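Local coordinates for protein acetylxylan esterase (Geobacillus stearothermophilus, PDB 5BN1) that removes acetyl side groups from the xylose backbone units of xylan and xylo-oligosaccharides as a homooctameric serine esterase of the GDSL family, at residues E25-F30 with G53-N58. The protein carries 1 engineered substitution. Residues are numbered along the deposited sequence; the frame is centred on the assembly and turned at random. Where two conformers were deposited one is given.
Sequences EGEGSF and GIRVVN
With CG anti to the backbone N (chi1 -166°) and the chain extended beyond it, E27 runs along the outer edge of strand 55-58 to R55, whose own chain bends at chi3 to bring the guanidinium round to the carboxylate. In the conformers given, the carboxylate lies at the guanidinium edge, with planes about 12° apart, in a salt bridge made through E27 OE2, which also takes a weak hydrogen bond from R55 NE (3.3 Å). The modelled separation of 2.2 Å between E27 OE2 and R55 NH2 is implausibly short; since both side chains were deposited in two conformers, the pairing is probable but its exact geometry, the NE bond included, doubtful. On its way this copy of E27 passes the V56 carbonyl, and its carboxylate carbon CD rests 3.4 Å from V57 CG2. The other methyl of V57, CG1, packs against E25 O at 3.4 Å.

Nearby, the loop bonds to the strand directly: N58 N donates to G26 O at 2.8 Å, nearly straight at 169°. G26 CA in turn approaches N58 O at 3.3 Å, a closeness possible because glycine has no CB there. One water accepts from V56 N (2.8 Å) and, in the conformer given, donates to E27 OE2.

The side chain of N58, about 10 Å from that of the inferred nucleophile S15, turns elsewhere, its OD1 accepting from G60 N and its ND2 bonding to the carbonyls of T17 and L33. R55 NH1 also forms a salt bridge with E105 of a neighbouring subunit, whose M103 packs on both E27 and R55.

The contact joins the loop after helix 15-18 to the edge strand of the SGNH-hydrolase alpha/beta fold, where R55 and V57 pair with strand 8-13. The outward amides of V56 and N58 are therefore satisfied by water and a loop carbonyl, while acidic partners from two subunits probably share the charge of R55 at the octamer interface.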
ATOM      1  N   GLU A  25      21.843  -6.260 -10.096  1.00 29.57           N
ATOM      2  CA  GLU A  25      22.439  -6.492 -11.420  1.00 32.57           C
ATOM      3  C   GLU A  25      22.727  -5.157 -12.140  1.00 29.82           C
ATOM      4  O   GLU A  25      23.727  -5.023 -12.918  1.00 26.01           O
ATOM      5  CB  GLU A  25      21.503  -7.365 -12.293  1.00 40.38           C
ATOM      6  CG  GLU A  25      20.772  -8.492 -11.529  1.00 51.32           C
ATOM      7  CD  GLU A  25      19.490  -8.077 -10.708  1.00 60.19           C
ATOM      8  OE1 GLU A  25      18.971  -6.883 -10.736  1.00 53.51           O
ATOM      9  OE2 GLU A  25      18.986  -8.992  -9.979  1.00 80.47           O
ATOM     10  N   GLY A  26      21.829  -4.149 -11.987  1.00 25.44           N
ATOM     11  CA  GLY A  26      22.099  -2.876 -12.701  1.00 23.07           C
ATOM     12  C   GLY A  26      22.245  -2.895 -14.240  1.00 22.55           C
ATOM     13  O   GLY A  26      22.837  -2.066 -14.895  1.00 20.38           O
ATOM     14  N   GLU A  27      21.503  -3.869 -14.882  1.00 23.79           N
ATOM     15  CA  GLU A  27      21.624  -4.064 -16.304  0.50 25.08           C
ATOM     16  C   GLU A  27      20.376  -4.880 -16.771  1.00 25.54           C
ATOM     17  O   GLU A  27      19.713  -5.542 -15.942  1.00 28.30           O
ATOM     18  CB  GLU A  27      22.937  -4.881 -16.591  0.50 28.81           C
ATOM     19  CG  GLU A  27      23.455  -4.935 -18.022  0.50 32.01           C
ATOM     20  CD  GLU A  27      24.631  -5.898 -18.238  0.50 27.96           C
ATOM     21  OE1 GLU A  27      24.859  -6.811 -17.394  0.50 33.49           O
ATOM     22  OE2 GLU A  27      25.299  -5.744 -19.272  0.50 28.99           O
ATOM     23  N   GLY A  28      20.138  -4.842 -18.062  1.00 32.81           N
ATOM     24  CA  GLY A  28      19.166  -5.736 -18.690  1.00 40.55           C
ATOM     25  C   GLY A  28      17.929  -4.925 -19.115  1.00 42.57           C
ATOM     26  O   GLY A  28      16.924  -5.453 -19.544  1.00 45.65           O
ATOM     27  N   SER A  29      18.008  -3.614 -18.986  1.00 45.49           N
ATOM     28  CA  SER A  29      16.907  -2.743 -19.412  1.00 47.05           C
ATOM     29  C   SER A  29      17.308  -1.374 -18.921  1.00 51.35           C
ATOM     30  O   SER A  29      18.154  -1.241 -18.019  1.00 40.11           O
ATOM     31  CB  SER A  29      15.525  -3.165 -18.820  1.00 44.58           C
ATOM     32  OG  SER A  29      15.534  -3.085 -17.464  1.00 33.39           O
ATOM     33  N   PHE A  30      16.718  -0.330 -19.477  1.00 45.70           N
ATOM     34  CA  PHE A  30      17.052   1.007 -18.940  1.00 37.09           C
ATOM     35  C   PHE A  30      16.342   1.193 -17.636  1.00 45.25           C
ATOM     36  O   PHE A  30      16.836   1.936 -16.744  1.00 43.41           O
ATOM     37  CB  PHE A  30      16.383   2.073 -19.883  1.00 47.39           C
ATOM     38  CG  PHE A  30      17.222   2.488 -21.060  1.00 40.31           C
ATOM     39  CD1 PHE A  30      18.222   3.379 -20.807  1.00 33.26           C
ATOM     40  CD2 PHE A  30      17.020   2.012 -22.424  1.00 36.27           C
ATOM     41  CE1 PHE A  30      19.033   3.903 -21.782  1.00 21.65           C
ATOM     42  CE2 PHE A  30      17.803   2.600 -23.504  1.00 25.70           C
ATOM     43  CZ  PHE A  30      18.844   3.462 -23.156  1.00 39.31           C
ATOM     44  N   GLY A  53      27.572  -1.323 -30.282  1.00 22.66           N
ATOM     45  CA  GLY A  53      26.938  -2.310 -29.493  1.00 24.50           C
ATOM     46  C   GLY A  53      27.568  -2.474 -28.136  1.00 22.46           C
ATOM     47  O   GLY A  53      28.044  -3.528 -27.775  1.00 27.78           O
ATOM     48  N   ILE A  54      27.426  -1.433 -27.345  1.00 23.76           N
ATOM     49  CA  ILE A  54      28.001  -1.469 -25.996  1.00 25.50           C
ATOM     50  C   ILE A  54      27.043  -2.060 -25.011  1.00 24.78           C
ATOM     51  O   ILE A  54      25.800  -1.893 -25.176  1.00 30.43           O
ATOM     52  CB  ILE A  54      28.467  -0.100 -25.521  1.00 29.80           C
ATOM     53  CG1 ILE A  54      27.366   0.883 -25.570  1.00 37.44           C
ATOM     54  CG2 ILE A  54      29.611   0.386 -26.368  1.00 36.85           C
ATOM     55  CD1 ILE A  54      27.732   2.054 -24.691  1.00 45.68           C
ATOM     56  N   ARG A  55      27.586  -2.786 -24.042  1.00 20.26           N
ATOM     57  CA  ARG A  55      26.770  -3.285 -22.982  0.50 21.57           C
ATOM     58  C   ARG A  55      27.139  -2.458 -21.743  1.00 23.30           C
ATOM     59  O   ARG A  55      28.223  -2.164 -21.496  1.00 23.55           O
ATOM     60  CB  ARG A  55      26.985  -4.745 -22.670  0.50 26.21           C
ATOM     61  CG  ARG A  55      27.283  -5.656 -23.842  0.50 28.07           C
ATOM     62  CD  ARG A  55      27.693  -6.956 -23.134  0.50 31.49           C
ATOM     63  NE  ARG A  55      27.021  -6.887 -21.801  0.50 34.53           N
ATOM     64  CZ  ARG A  55      27.154  -7.764 -20.815  0.50 32.65           C
ATOM     65  NH1 ARG A  55      27.987  -8.785 -20.939  0.50 35.46           N
ATOM     66  NH2 ARG A  55      26.507  -7.586 -19.694  0.50 35.17           N
ATOM     67  N   VAL A  56      26.108  -1.955 -21.088  1.00 22.00           N
ATOM     68  CA  VAL A  56      26.250  -1.014 -19.955  1.00 21.54           C
ATOM     69  C   VAL A  56      25.634  -1.546 -18.718  1.00 20.88           C
ATOM     70  O   VAL A  56      24.535  -2.118 -18.698  1.00 22.95           O
ATOM     71  CB  VAL A  56      25.721   0.382 -20.335  1.00 21.70           C
ATOM     72  CG1 VAL A  56      25.874   1.372 -19.163  1.00 20.85           C
ATOM     73  CG2 VAL A  56      26.373   0.917 -21.556  1.00 23.79           C
ATOM     74  N   VAL A  57      26.370  -1.410 -17.575  1.00 18.53           N
ATOM     75  CA  VAL A  57      25.978  -1.847 -16.267  1.00 18.19           C
ATOM     76  C   VAL A  57      26.091  -0.611 -15.294  1.00 18.62           C
ATOM     77  O   VAL A  57      27.038   0.146 -15.408  1.00 17.06           O
ATOM     78  CB  VAL A  57      26.919  -2.966 -15.730  1.00 25.33           C
ATOM     79  CG1 VAL A  57      26.394  -3.517 -14.449  1.00 26.03           C
ATOM     80  CG2 VAL A  57      27.083  -4.085 -16.760  1.00 32.00           C
ATOM     81  N   ASN A  58      25.077  -0.442 -14.440  1.00 17.16           N
ATOM     82  CA  ASN A  58      25.072   0.604 -13.449  1.00 16.27           C
ATOM     83  C   ASN A  58      25.169   0.050 -12.097  1.00 15.23           C
ATOM     84  O   ASN A  58      24.315  -0.653 -11.549  1.00 17.40           O
ATOM     85  CB  ASN A  58      23.774   1.429 -13.595  1.00 15.18           C
ATOM     86  CG  ASN A  58      23.789   2.666 -12.698  1.00 17.76           C
ATOM     87  OD1 ASN A  58      24.574   2.779 -11.758  1.00 16.32           O
ATOM     88  ND2 ASN A  58      22.825   3.576 -12.935  1.00 15.06           N
TER
HETATM   89  O   HOH W   1      23.950  -3.805 -21.269  1.00 45.47           O